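Side-chain contacts in petrobactin-binding protein YclQ (PDB 3GFV), which binds iron-free and ferric petrobactin and its precursor 3,4-dihydroxybenzoic acid, delivering ferric petrobactin for uptake by the YclNOPQ ABC transporter: residues G52-V57 with D75-V80; P66-K71 with L281-Q286; A58-Q63 with S70-D75; D89-L94 with S113-T118. All coordinates share one frame; numbering follows the deposited sequence.

Contact 1 of 4, residues G52-V57 with D75-V80; sequences GLDDIV and DKYADV
Tyr77 turns the edge of its ring to the backbone of segment 52-57, beside the outermost strand, 78-79, of the parallel sheet in the amino-terminal lobe of this periplasmic binding protein fold. Its CE1 lies 3.4 Å from Asp54 O and its CD1 equally close to Val57 O, both oxygens in the ring plane, where they meet the slightly positive ring hydrogens. The phenol oxygen rests against the Asp54 side chain, with OH 3.3 Å from CB, and the carboxylate stands almost perpendicular to the ring (88°). Val57 CB adds an apolar touch, 4.1 Å from Tyr77 CD1. Further out, at the exposed side, Lys76 NZ makes a long salt bridge with Asp55 OD1 (3.3 Å), weak as a hydrogen bond. A bend at chi3 (-88°) helps NZ reach Asp55. Lys76 CG lies off-centre over one face of the Tyr77 ring, 3.6 Å above the plane. Outside the two segments, Phe72 meets the tyrosine ring with planes at about 60°. The loop itself follows helix 42-50, which Gly52 closes with a Schellman motif. A water joins the two backbones, donating to Val57 O at 3.0 Å and to Lys76 O at 2.9 Å.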
loop_
_atom_site.group_PDB
_atom_site.type_symbol
_atom_site.label_atom_id
_atom_site.label_comp_id
_atom_site.label_asym_id
_atom_site.label_seq_id
_atom_site.Cartn_x
_atom_site.Cartn_y
_atom_site.Cartn_z
ATOM N N GLY A 52 -17.885 2.354 5.379
ATOM C CA GLY A 52 -19.174 2.629 4.766
ATOM C C GLY A 52 -19.345 4.081 4.367
ATOM O O GLY A 52 -20.435 4.635 4.471
ATOM N N LEU A 53 -18.273 4.713 3.900
ATOM C CA LEU A 53 -18.337 6.135 3.571
ATOM C C LEU A 53 -18.207 6.423 2.077
ATOM O O LEU A 53 -17.783 7.514 1.710
ATOM C CB LEU A 53 -17.241 6.903 4.313
ATOM C CG LEU A 53 -17.398 6.931 5.837
ATOM C CD1 LEU A 53 -16.098 7.344 6.491
ATOM C CD2 LEU A 53 -18.540 7.879 6.228
ATOM N N ASP A 54 -18.576 5.463 1.229
ATOM C CA ASP A 54 -18.451 5.639 -0.234
ATOM C C ASP A 54 -19.167 6.922 -0.686
ATOM O O ASP A 54 -18.730 7.623 -1.608
ATOM C CB ASP A 54 -19.090 4.456 -0.988
ATOM C CG ASP A 54 -18.299 3.164 -0.872
ATOM O OD1 ASP A 54 -18.858 2.097 -1.217
ATOM O OD2 ASP A 54 -17.137 3.205 -0.445
ATOM N N ASP A 55 -20.282 7.224 -0.025
ATOM C CA ASP A 55 -21.145 8.317 -0.453
ATOM C C ASP A 55 -20.485 9.686 -0.396
ATOM O O ASP A 55 -20.943 10.616 -1.058
ATOM C CB ASP A 55 -22.434 8.351 0.375
ATOM C CG ASP A 55 -23.379 7.232 0.017
ATOM O OD1 ASP A 55 -23.171 6.595 -1.042
ATOM O OD2 ASP A 55 -24.330 6.988 0.793
ATOM N N ILE A 56 -19.427 9.825 0.395
ATOM C CA ILE A 56 -18.822 11.146 0.545
ATOM C C ILE A 56 -17.533 11.301 -0.276
ATOM O O ILE A 56 -16.832 12.309 -0.182
ATOM C CB ILE A 56 -18.672 11.569 2.036
ATOM C CG1 ILE A 56 -17.891 10.517 2.839
ATOM C CG2 ILE A 56 -20.050 11.784 2.665
ATOM C CD1 ILE A 56 -16.397 10.423 2.435
ATOM N N VAL A 57 -17.231 10.294 -1.082
ATOM C CA VAL A 57 -16.097 10.395 -2.004
ATOM C C VAL A 57 -16.542 11.119 -3.265
ATOM O O VAL A 57 -17.358 10.594 -4.020
ATOM C CB VAL A 57 -15.576 9.017 -2.415
ATOM C CG1 VAL A 57 -14.366 9.155 -3.335
ATOM C CG2 VAL A 57 -15.211 8.205 -1.182
ATOM N N ASP A 75 -19.682 6.121 -12.473
ATOM C CA ASP A 75 -19.607 7.536 -12.809
ATOM C C ASP A 75 -20.068 8.469 -11.682
ATOM O O ASP A 75 -19.902 9.679 -11.786
ATOM C CB ASP A 75 -20.387 7.825 -14.095
ATOM C CG ASP A 75 -19.685 7.284 -15.326
ATOM O OD1 ASP A 75 -18.453 7.096 -15.264
ATOM O OD2 ASP A 75 -20.357 7.048 -16.352
ATOM N N LYS A 76 -20.648 7.931 -10.608
ATOM C CA LYS A 76 -21.037 8.810 -9.501
ATOM C C LYS A 76 -19.769 9.392 -8.859
ATOM O O LYS A 76 -19.812 10.413 -8.179
ATOM C CB LYS A 76 -21.921 8.089 -8.465
ATOM C CG LYS A 76 -21.228 6.965 -7.721
ATOM C CD LYS A 76 -22.143 6.319 -6.683
ATOM C CE LYS A 76 -22.066 7.042 -5.346
ATOM N NZ LYS A 76 -22.488 6.164 -4.210
ATOM N N TYR A 77 -18.639 8.733 -9.081
ATOM C CA TYR A 77 -17.353 9.239 -8.603
ATOM C C TYR A 77 -16.647 9.938 -9.764
ATOM O O TYR A 77 -16.492 9.350 -10.834
ATOM C CB TYR A 77 -16.483 8.075 -8.102
ATOM C CG TYR A 77 -17.199 7.204 -7.095
ATOM C CD1 TYR A 77 -17.436 7.662 -5.805
ATOM C CD2 TYR A 77 -17.656 5.934 -7.439
ATOM C CE1 TYR A 77 -18.103 6.877 -4.875
ATOM C CE2 TYR A 77 -18.328 5.143 -6.513
ATOM C CZ TYR A 77 -18.550 5.625 -5.232
ATOM O OH TYR A 77 -19.215 4.852 -4.294
ATOM N N ALA A 78 -16.237 11.187 -9.567
ATOM C CA ALA A 78 -15.530 11.908 -10.626
ATOM C C ALA A 78 -14.126 11.361 -10.813
ATOM O O ALA A 78 -13.443 11.037 -9.840
ATOM C CB ALA A 78 -15.484 13.412 -10.322
ATOM N N ASP A 79 -13.698 11.255 -12.070
ATOM C CA ASP A 79 -12.327 10.848 -12.389
ATOM C C ASP A 79 -11.426 12.088 -12.357
ATOM O O ASP A 79 -11.590 13.006 -13.173
ATOM C CB ASP A 79 -12.293 10.222 -13.786
ATOM C CG ASP A 79 -10.931 9.643 -14.142
ATOM O OD1 ASP A 79 -9.999 9.738 -13.321
ATOM O OD2 ASP A 79 -10.795 9.101 -15.255
ATOM N N VAL A 80 -10.487 12.134 -11.414
ATOM C CA VAL A 80 -9.616 13.306 -11.299
ATOM C C VAL A 80 -8.194 13.020 -11.806
ATOM O O VAL A 80 -7.237 13.668 -11.388
ATOM C CB VAL A 80 -9.605 13.886 -9.838
ATOM C CG1 VAL A 80 -10.931 14.570 -9.515
ATOM C CG2 VAL A 80 -9.300 12.797 -8.809
HETATM O O HOH W 1 -19.996 10.666 -5.343
#

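Contact 2 of 4, residues P66-K71 with L281-Q286; sequences PKYLSK and LESMTQ
Tyr68 OH, 3.5 Å from Ser283 CB, is gripped by two groups outside the segments, Asp46 OD1 and Ser277 OG. Ser283 OG also bonds Asp46 OD1, and Glu282 N bonds Asp46 OD2, so one carboxylate ties both sides of the contact together. Asp46, from helix 42-50, places that carboxylate at the first turn of helix 281-296, whose positive end would probably stabilise it. Tyr68 CG sits between the backbone N and carbonyl carbon (chi1 81°), which carries the ring over to the helix. In the periplasmic binding protein fold, this joins the loop between strands 57-60 and 78-79 to the last helix of the chain. Leu69 CG lies over the centre of one ring face, 3.6 Å above the plane. At the ring edge, in its plane, Glu282 OE1 stands 3.8 Å from Tyr68 CD1, its carboxylate turned 61° from the ring. In one of two modelled conformers, Gln286 holds OE1 4.2 Å from Tyr68 CG, its amide turned 86° from the ring, and NE2 bonds Asp270. A water sits between the segments, 3.0 Å from Tyr68 O and 2.9 Å from Glu282 OE1.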
loop_
_atom_site.group_PDB
_atom_site.type_symbol
_atom_site.label_atom_id
_atom_site.label_comp_id
_atom_site.label_asym_id
_atom_site.label_seq_id
_atom_site.Cartn_x
_atom_site.Cartn_y
_atom_site.Cartn_z
ATOM N N PRO A 66 -6.826 -0.896 -8.631
ATOM C CA PRO A 66 -6.720 -2.291 -8.196
ATOM C C PRO A 66 -8.102 -2.939 -8.233
ATOM O O PRO A 66 -9.109 -2.243 -8.030
ATOM C CB PRO A 66 -6.235 -2.167 -6.749
ATOM C CG PRO A 66 -5.578 -0.834 -6.677
ATOM C CD PRO A 66 -6.360 0.050 -7.605
ATOM N N LYS A 67 -8.143 -4.250 -8.455
ATOM C CA LYS A 67 -9.400 -4.950 -8.657
ATOM C C LYS A 67 -10.372 -4.738 -7.504
ATOM O O LYS A 67 -11.564 -4.563 -7.732
ATOM C CB LYS A 67 -9.178 -6.448 -8.873
ATOM C CG LYS A 67 -10.466 -7.181 -9.245
ATOM C CD LYS A 67 -10.320 -8.696 -9.205
ATOM C CE LYS A 67 -11.694 -9.366 -9.192
ATOM N NZ LYS A 67 -11.610 -10.854 -9.247
ATOM N N TYR A 68 -9.859 -4.772 -6.278
ATOM C CA TYR A 68 -10.718 -4.649 -5.107
ATOM C C TYR A 68 -11.416 -3.294 -5.062
ATOM O O TYR A 68 -12.416 -3.157 -4.364
ATOM C CB TYR A 68 -9.968 -4.955 -3.788
ATOM C CG TYR A 68 -9.119 -3.835 -3.202
ATOM C CD1 TYR A 68 -9.498 -3.185 -2.038
ATOM C CD2 TYR A 68 -7.927 -3.450 -3.804
ATOM C CE1 TYR A 68 -8.717 -2.172 -1.486
ATOM C CE2 TYR A 68 -7.144 -2.439 -3.268
ATOM C CZ TYR A 68 -7.545 -1.804 -2.107
ATOM O OH TYR A 68 -6.774 -0.797 -1.586
ATOM N N LEU A 69 -10.911 -2.318 -5.819
ATOM C CA LEU A 69 -11.517 -0.975 -5.857
ATOM C C LEU A 69 -12.313 -0.690 -7.128
ATOM O O LEU A 69 -12.674 0.459 -7.396
ATOM C CB LEU A 69 -10.436 0.100 -5.676
ATOM C CG LEU A 69 -9.789 0.104 -4.286
ATOM C CD1 LEU A 69 -8.538 0.961 -4.213
ATOM C CD2 LEU A 69 -10.842 0.572 -3.264
ATOM N N SER A 70 -12.606 -1.724 -7.906
ATOM C CA SER A 70 -13.271 -1.525 -9.216
ATOM C C SER A 70 -14.649 -0.865 -9.132
ATOM O O SER A 70 -15.111 -0.247 -10.090
ATOM C CB SER A 70 -13.377 -2.851 -9.984
ATOM O OG SER A 70 -14.087 -3.814 -9.225
ATOM N N LYS A 71 -15.301 -0.989 -7.985
ATOM C CA LYS A 71 -16.607 -0.360 -7.790
ATOM C C LYS A 71 -16.521 1.149 -8.056
ATOM O O LYS A 71 -17.491 1.778 -8.464
ATOM C CB LYS A 71 -17.094 -0.611 -6.363
ATOM C CG LYS A 71 -16.442 0.316 -5.354
ATOM C CD LYS A 71 -16.476 -0.269 -3.958
ATOM C CE LYS A 71 -17.894 -0.485 -3.490
ATOM N NZ LYS A 71 -17.904 -1.214 -2.198
ATOM N N LEU A 281 -7.396 -0.000 5.630
ATOM C CA LEU A 281 -7.932 -1.142 6.373
ATOM C C LEU A 281 -8.168 -2.354 5.462
ATOM O O LEU A 281 -7.927 -3.485 5.854
ATOM C CB LEU A 281 -9.233 -0.771 7.091
ATOM C CG LEU A 281 -9.143 0.362 8.118
ATOM C CD1 LEU A 281 -10.542 0.654 8.671
ATOM C CD2 LEU A 281 -8.156 0.061 9.260
ATOM N N GLU A 282 -8.627 -2.126 4.237
ATOM C CA GLU A 282 -8.913 -3.256 3.360
ATOM C C GLU A 282 -7.638 -3.814 2.747
ATOM O O GLU A 282 -7.428 -5.025 2.733
ATOM C CB GLU A 282 -9.880 -2.861 2.249
ATOM C CG GLU A 282 -11.199 -2.335 2.806
ATOM C CD GLU A 282 -12.239 -1.991 1.758
ATOM O OE1 GLU A 282 -11.890 -1.867 0.575
ATOM O OE2 GLU A 282 -13.432 -1.838 2.150
ATOM N N SER A 283 -6.789 -2.926 2.239
ATOM C CA SER A 283 -5.558 -3.385 1.601
ATOM C C SER A 283 -4.672 -4.117 2.616
ATOM O O SER A 283 -4.088 -5.149 2.289
ATOM C CB SER A 283 -4.810 -2.247 0.879
ATOM O OG SER A 283 -4.719 -1.063 1.651
HETATM N N MSE A 284 -4.613 -3.626 3.857
HETATM C CA MSE A 284 -3.784 -4.295 4.862
HETATM C C MSE A 284 -4.341 -5.700 5.123
HETATM O O MSE A 284 -3.593 -6.683 5.220
HETATM C CB MSE A 284 -3.739 -3.476 6.147
HETATM C CG MSE A 284 -3.145 -4.191 7.339
HETATM SE SE MSE A 284 -1.241 -4.682 7.143
HETATM C CE MSE A 284 -0.390 -3.040 7.721
ATOM N N THR A 285 -5.655 -5.781 5.277
ATOM C CA THR A 285 -6.310 -7.060 5.531
ATOM C C THR A 285 -5.981 -8.068 4.437
ATOM O O THR A 285 -5.618 -9.216 4.718
ATOM C CB THR A 285 -7.816 -6.880 5.672
ATOM O OG1 THR A 285 -8.067 -6.105 6.851
ATOM C CG2 THR A 285 -8.485 -8.224 5.813
ATOM N N GLN A 286 -6.080 -7.609 3.197
ATOM C CA GLN A 286 -5.748 -8.434 2.052
ATOM C C GLN A 286 -4.287 -8.868 2.090
ATOM O O GLN A 286 -3.976 -10.048 1.882
ATOM C CB GLN A 286 -6.002 -7.679 0.749
ATOM C CG GLN A 286 -5.693 -8.557 -0.456
ATOM C CD GLN A 286 -5.762 -7.806 -1.765
ATOM O OE1 GLN A 286 -6.720 -7.072 -2.041
ATOM N NE2 GLN A 286 -4.741 -7.990 -2.584
HETATM O O HOH W 2 -7.394 -6.514 -5.386
HETATM O O HOH W 3 -13.407 -1.912 -1.842
#

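Contact 3 of 4, residues A58-Q63 with S70-D75; sequences AGLPKQ and SKFKDD
Phe72 is the first residue of segment 70-75 to meet segment 58-63, and it does so twice, through its side chain and through its carbonyl. Its CB packs against Leu60, 3.9 Å from CD1, and Leu60 CD2 is equally close to Phe72 CD1, the two side chains crossing at about a right angle. Leu60 CG stands between the backbone N and carbonyl carbon (chi1 55°), with chi2 (129°) away from a staggered value. Lys71 CG, the preceding side chain, covers one face of the phenylalanine ring, and Leu45 of helix 42-50 touches both Leu60 and Phe72.

The polar half begins at Phe72 O, which accepts a weak bond from Lys62 NZ at 2.9 Å. Lys73 contributes its carbonyl too, again weakly, with O 3.2 Å from Lys62 NZ. Asp74 O accepts the sounder bond, 2.8 Å from Lys62 NZ, the donor lying 54° out of the carbonyl plane. Tyr77 O, beyond the segment, is a further and stronger acceptor for this ammonium. Finally Asp75 joins through a water, which accepts from Lys62 NZ at 2.7 Å and donates to Asp75 OD1 at 2.8 Å.

The extended lysine thus delivers its charge into a cluster of successive carbonyls where a 3-10 segment ends, and their partial negative charges probably help to hold it. These bonds tie the lysine to the connection between strands 57-60 and 78-79, a parallel, neighbouring pair in the amino-terminal lobe, which here crosses over by 3-10 turns and loop rather than by a regular alpha-helix, within the alpha-beta sandwich of a periplasmic binding protein.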
loop_
_atom_site.group_PDB
_atom_site.type_symbol
_atom_site.label_atom_id
_atom_site.label_comp_id
_atom_site.label_asym_id
_atom_site.label_seq_id
_atom_site.Cartn_x
_atom_site.Cartn_y
_atom_site.Cartn_z
ATOM N N ALA A 58 -16.012 12.317 -3.496
ATOM C CA ALA A 58 -16.396 13.082 -4.687
ATOM C C ALA A 58 -15.651 12.654 -5.946
ATOM O O ALA A 58 -16.171 12.775 -7.064
ATOM C CB ALA A 58 -16.201 14.575 -4.450
ATOM N N GLY A 59 -14.426 12.174 -5.771
ATOM C CA GLY A 59 -13.555 11.917 -6.910
ATOM C C GLY A 59 -12.266 11.233 -6.509
ATOM O O GLY A 59 -11.832 11.311 -5.346
ATOM N N LEU A 60 -11.654 10.564 -7.483
ATOM C CA LEU A 60 -10.417 9.829 -7.271
ATOM C C LEU A 60 -9.788 9.647 -8.656
ATOM O O LEU A 60 -10.477 9.753 -9.677
ATOM C CB LEU A 60 -10.711 8.452 -6.668
ATOM C CG LEU A 60 -11.694 7.578 -7.459
ATOM C CD1 LEU A 60 -11.089 6.196 -7.687
ATOM C CD2 LEU A 60 -13.031 7.481 -6.699
ATOM N N PRO A 61 -8.476 9.376 -8.700
ATOM C CA PRO A 61 -7.843 9.168 -10.011
ATOM C C PRO A 61 -8.125 7.748 -10.526
ATOM O O PRO A 61 -7.721 6.779 -9.900
ATOM C CB PRO A 61 -6.356 9.381 -9.708
ATOM C CG PRO A 61 -6.245 8.980 -8.185
ATOM C CD PRO A 61 -7.501 9.577 -7.620
ATOM N N LYS A 62 -8.811 7.619 -11.657
ATOM C CA LYS A 62 -9.240 6.291 -12.095
ATOM C C LYS A 62 -8.353 5.663 -13.157
ATOM O O LYS A 62 -8.692 4.610 -13.689
ATOM C CB LYS A 62 -10.682 6.332 -12.610
ATOM C CG LYS A 62 -11.711 6.771 -11.563
ATOM C CD LYS A 62 -13.114 6.637 -12.122
ATOM C CE LYS A 62 -14.125 7.341 -11.246
ATOM N NZ LYS A 62 -15.509 6.961 -11.650
ATOM N N GLN A 63 -7.235 6.307 -13.472
ATOM C CA GLN A 63 -6.366 5.822 -14.555
ATOM C C GLN A 63 -6.138 4.313 -14.476
ATOM O O GLN A 63 -6.357 3.592 -15.456
ATOM C CB GLN A 63 -5.028 6.548 -14.559
ATOM C CG GLN A 63 -4.143 6.117 -15.713
ATOM C CD GLN A 63 -2.695 6.494 -15.507
ATOM O OE1 GLN A 63 -2.083 7.129 -16.370
ATOM N NE2 GLN A 63 -2.132 6.110 -14.356
ATOM N N SER A 70 -12.606 -1.724 -7.906
ATOM C CA SER A 70 -13.271 -1.525 -9.216
ATOM C C SER A 70 -14.649 -0.865 -9.132
ATOM O O SER A 70 -15.111 -0.247 -10.090
ATOM C CB SER A 70 -13.377 -2.851 -9.984
ATOM O OG SER A 70 -14.087 -3.814 -9.225
ATOM N N LYS A 71 -15.301 -0.989 -7.985
ATOM C CA LYS A 71 -16.607 -0.360 -7.790
ATOM C C LYS A 71 -16.521 1.149 -8.056
ATOM O O LYS A 71 -17.491 1.778 -8.464
ATOM C CB LYS A 71 -17.094 -0.611 -6.363
ATOM C CG LYS A 71 -16.442 0.316 -5.354
ATOM C CD LYS A 71 -16.476 -0.269 -3.958
ATOM C CE LYS A 71 -17.894 -0.485 -3.490
ATOM N NZ LYS A 71 -17.904 -1.214 -2.198
ATOM N N PHE A 72 -15.341 1.723 -7.842
ATOM C CA PHE A 72 -15.172 3.169 -7.989
ATOM C C PHE A 72 -15.111 3.660 -9.440
ATOM O O PHE A 72 -14.982 4.858 -9.689
ATOM C CB PHE A 72 -13.979 3.646 -7.153
ATOM C CG PHE A 72 -14.253 3.609 -5.665
ATOM C CD1 PHE A 72 -15.075 4.564 -5.091
ATOM C CD2 PHE A 72 -13.711 2.621 -4.861
ATOM C CE1 PHE A 72 -15.353 4.536 -3.725
ATOM C CE2 PHE A 72 -13.986 2.586 -3.502
ATOM C CZ PHE A 72 -14.808 3.554 -2.936
ATOM N N LYS A 73 -15.241 2.738 -10.392
ATOM C CA LYS A 73 -15.363 3.112 -11.803
ATOM C C LYS A 73 -16.723 3.765 -12.066
ATOM O O LYS A 73 -16.905 4.490 -13.046
ATOM C CB LYS A 73 -15.192 1.888 -12.708
ATOM C CG LYS A 73 -13.847 1.218 -12.571
ATOM C CD LYS A 73 -13.658 0.097 -13.584
ATOM C CE LYS A 73 -12.267 -0.515 -13.448
ATOM N NZ LYS A 73 -11.827 -1.224 -14.685
ATOM N N ASP A 74 -17.680 3.493 -11.186
ATOM C CA ASP A 74 -19.008 4.110 -11.271
ATOM C C ASP A 74 -18.899 5.608 -11.530
ATOM O O ASP A 74 -18.115 6.297 -10.890
ATOM C CB ASP A 74 -19.789 3.859 -9.969
ATOM C CG ASP A 74 -21.274 4.154 -10.106
ATOM O OD1 ASP A 74 -21.665 5.329 -10.300
ATOM O OD2 ASP A 74 -22.062 3.193 -9.992
ATOM N N ASP A 75 -19.682 6.121 -12.473
ATOM C CA ASP A 75 -19.607 7.536 -12.809
ATOM C C ASP A 75 -20.068 8.469 -11.682
ATOM O O ASP A 75 -19.902 9.679 -11.786
ATOM C CB ASP A 75 -20.387 7.825 -14.095
ATOM C CG ASP A 75 -19.685 7.284 -15.326
ATOM O OD1 ASP A 75 -18.453 7.096 -15.264
ATOM O OD2 ASP A 75 -20.357 7.048 -16.352
HETATM O O HOH W 4 -15.877 7.533 -14.266
#

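Contact 4 of 4, residues D89-L94 with S113-T118; sequences DKVAEL and SKIAPT
Where Ile115 meets Val91 and Ala92 the touching surfaces are wholly aliphatic and no flat group takes part; the carboxylate of Glu93, turned away from segment 113-118, receives Lys90 NZ on OE2 at 3.1 Å from above its plane, 60° out of it. That salt bridge runs along the helix one turn apart. The contact itself joins two helices of successive beta-alpha-beta crossovers in the amino-terminal lobe of the periplasmic binding protein fold: helix 88-93 leads from strand 78-79 to strand 98-101, and helix 109-115 from there to strand 118-120.

Ile115 does the reaching, from the weakly bonded last turn of its helix. Its CG1 lies anti to the carbonyl carbon (chi1 -58°) and the branch is extended, so that CD1 projects toward helix 88-93 and comes 4.0 Å from Val91 CG1. The valine and isoleucine side chains cross at about a right angle. The same CD1 is 4.3 Å from Ala92 CB, a looser touch. With only a methyl at Ala92, the isoleucine probably comes closer to the helix backbone.

Ile99 of strand 98-101 lies against both Val91 and Ile115, so the two helices meet against the strand that connects them in sequence. Pro96 also touches Ile115, while Phe40 and Val80 cover Val91 from neighbouring parts of the lobe. Past Ile115 the chain turns through Ala116 and Pro117 into the edge strand 118-120, and Thr118 OG1 donates back to Ala116 O at 3.0 Å, from 40° out of the carbonyl plane. At the helix surface, Ile115 CG2 rests 3.9 Å from Ala92 CA.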
loop_
_atom_site.group_PDB
_atom_site.type_symbol
_atom_site.label_atom_id
_atom_site.label_comp_id
_atom_site.label_asym_id
_atom_site.label_seq_id
_atom_site.Cartn_x
_atom_site.Cartn_y
_atom_site.Cartn_z
ATOM N N ASP A 89 -7.764 21.070 -12.440
ATOM C CA ASP A 89 -8.967 21.827 -12.766
ATOM C C ASP A 89 -10.224 21.056 -12.392
ATOM O O ASP A 89 -11.203 21.631 -11.892
ATOM C CB ASP A 89 -9.009 22.135 -14.266
ATOM C CG ASP A 89 -8.080 23.269 -14.661
ATOM O OD1 ASP A 89 -7.422 23.852 -13.779
ATOM O OD2 ASP A 89 -8.038 23.601 -15.863
ATOM N N LYS A 90 -10.218 19.757 -12.669
ATOM C CA LYS A 90 -11.359 18.934 -12.321
ATOM C C LYS A 90 -11.526 18.855 -10.805
ATOM O O LYS A 90 -12.649 18.939 -10.295
ATOM C CB LYS A 90 -11.218 17.536 -12.898
ATOM C CG LYS A 90 -12.453 16.683 -12.677
ATOM C CD LYS A 90 -13.651 17.302 -13.380
ATOM C CE LYS A 90 -14.884 16.427 -13.236
ATOM N NZ LYS A 90 -15.983 16.883 -14.136
ATOM N N VAL A 91 -10.419 18.685 -10.086
ATOM C CA VAL A 91 -10.477 18.711 -8.616
ATOM C C VAL A 91 -11.180 19.988 -8.116
ATOM O O VAL A 91 -12.099 19.917 -7.288
ATOM C CB VAL A 91 -9.087 18.557 -7.953
ATOM C CG1 VAL A 91 -9.220 18.654 -6.416
ATOM C CG2 VAL A 91 -8.458 17.220 -8.345
ATOM N N ALA A 92 -10.754 21.142 -8.635
ATOM C CA ALA A 92 -11.318 22.435 -8.266
ATOM C C ALA A 92 -12.797 22.509 -8.636
ATOM O O ALA A 92 -13.608 23.022 -7.870
ATOM C CB ALA A 92 -10.544 23.568 -8.915
ATOM N N GLU A 93 -13.146 21.953 -9.794
ATOM C CA GLU A 93 -14.533 21.974 -10.266
ATOM C C GLU A 93 -15.506 21.279 -9.309
ATOM O O GLU A 93 -16.678 21.656 -9.210
ATOM C CB GLU A 93 -14.609 21.342 -11.657
ATOM C CG GLU A 93 -16.006 21.141 -12.217
ATOM C CD GLU A 93 -15.977 20.442 -13.573
ATOM O OE1 GLU A 93 -14.950 20.559 -14.281
ATOM O OE2 GLU A 93 -16.973 19.775 -13.929
ATOM N N LEU A 94 -15.012 20.280 -8.594
ATOM C CA LEU A 94 -15.830 19.512 -7.667
ATOM C C LEU A 94 -16.142 20.278 -6.380
ATOM O O LEU A 94 -16.998 19.860 -5.602
ATOM C CB LEU A 94 -15.132 18.190 -7.321
ATOM C CG LEU A 94 -14.893 17.238 -8.488
ATOM C CD1 LEU A 94 -14.003 16.080 -8.056
ATOM C CD2 LEU A 94 -16.202 16.706 -9.029
ATOM N N SER A 113 -3.820 22.562 -1.491
ATOM C CA SER A 113 -4.268 23.360 -0.340
ATOM C C SER A 113 -4.952 24.661 -0.737
ATOM O O SER A 113 -5.754 25.188 0.027
ATOM C CB SER A 113 -3.113 23.668 0.612
ATOM O OG SER A 113 -2.625 22.486 1.215
ATOM N N LYS A 114 -4.634 25.180 -1.927
ATOM C CA LYS A 114 -5.335 26.348 -2.455
ATOM C C LYS A 114 -6.779 26.013 -2.839
ATOM O O LYS A 114 -7.643 26.891 -2.863
ATOM C CB LYS A 114 -4.590 26.948 -3.658
ATOM C CG LYS A 114 -3.311 27.688 -3.301
ATOM C CD LYS A 114 -3.008 28.796 -4.315
ATOM C CE LYS A 114 -1.802 29.639 -3.904
ATOM N NZ LYS A 114 -0.520 28.897 -4.067
ATOM N N ILE A 115 -7.044 24.740 -3.123
ATOM C CA ILE A 115 -8.396 24.306 -3.490
ATOM C C ILE A 115 -9.259 24.003 -2.260
ATOM O O ILE A 115 -10.408 24.426 -2.160
ATOM C CB ILE A 115 -8.348 23.064 -4.404
ATOM C CG1 ILE A 115 -7.537 23.365 -5.672
ATOM C CG2 ILE A 115 -9.750 22.589 -4.746
ATOM C CD1 ILE A 115 -7.239 22.139 -6.503
ATOM N N ALA A 116 -8.691 23.272 -1.316
ATOM C CA ALA A 116 -9.452 22.853 -0.144
ATOM C C ALA A 116 -8.482 22.398 0.924
ATOM O O ALA A 116 -7.290 22.191 0.642
ATOM C CB ALA A 116 -10.393 21.712 -0.516
ATOM N N PRO A 117 -8.985 22.226 2.152
ATOM C CA PRO A 117 -8.118 21.642 3.176
ATOM C C PRO A 117 -7.588 20.308 2.683
ATOM O O PRO A 117 -8.352 19.489 2.178
ATOM C CB PRO A 117 -9.058 21.467 4.384
ATOM C CG PRO A 117 -10.118 22.561 4.175
ATOM C CD PRO A 117 -10.311 22.610 2.674
ATOM N N THR A 118 -6.284 20.109 2.826
ATOM C CA THR A 118 -5.633 18.931 2.299
ATOM C C THR A 118 -4.822 18.294 3.399
ATOM O O THR A 118 -4.127 18.983 4.148
ATOM C CB THR A 118 -4.699 19.314 1.137
ATOM O OG1 THR A 118 -5.488 19.906 0.105
ATOM C CG2 THR A 118 -3.976 18.081 0.582
#

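How the contacts relate
Contacts 1 and 3 have centres about 7 Å apart and share Asp75; contact 3 is nested inside the loop closed by contact 1. Lys62 of contact 3 links them also through its backbone, its N 2.9 Å from Asp79 OD1 of contact 1. Contact 2 shares Ser70 and Lys71 with contact 3 and reaches contact 1 through a long, weak ion pair, Lys71 NZ to Asp54 OD1 at 3.6 Å. Contact 4 meets contact 1 by apolar packing, Ala78 CB lying 3.6 Å from Leu94 CD2, but its nearest atoms stay about 15 Å from contact 2. Contacts 1, 3 and 4 lie on or against one parallel sheet, whereas contact 2 attaches the last helix of the chain.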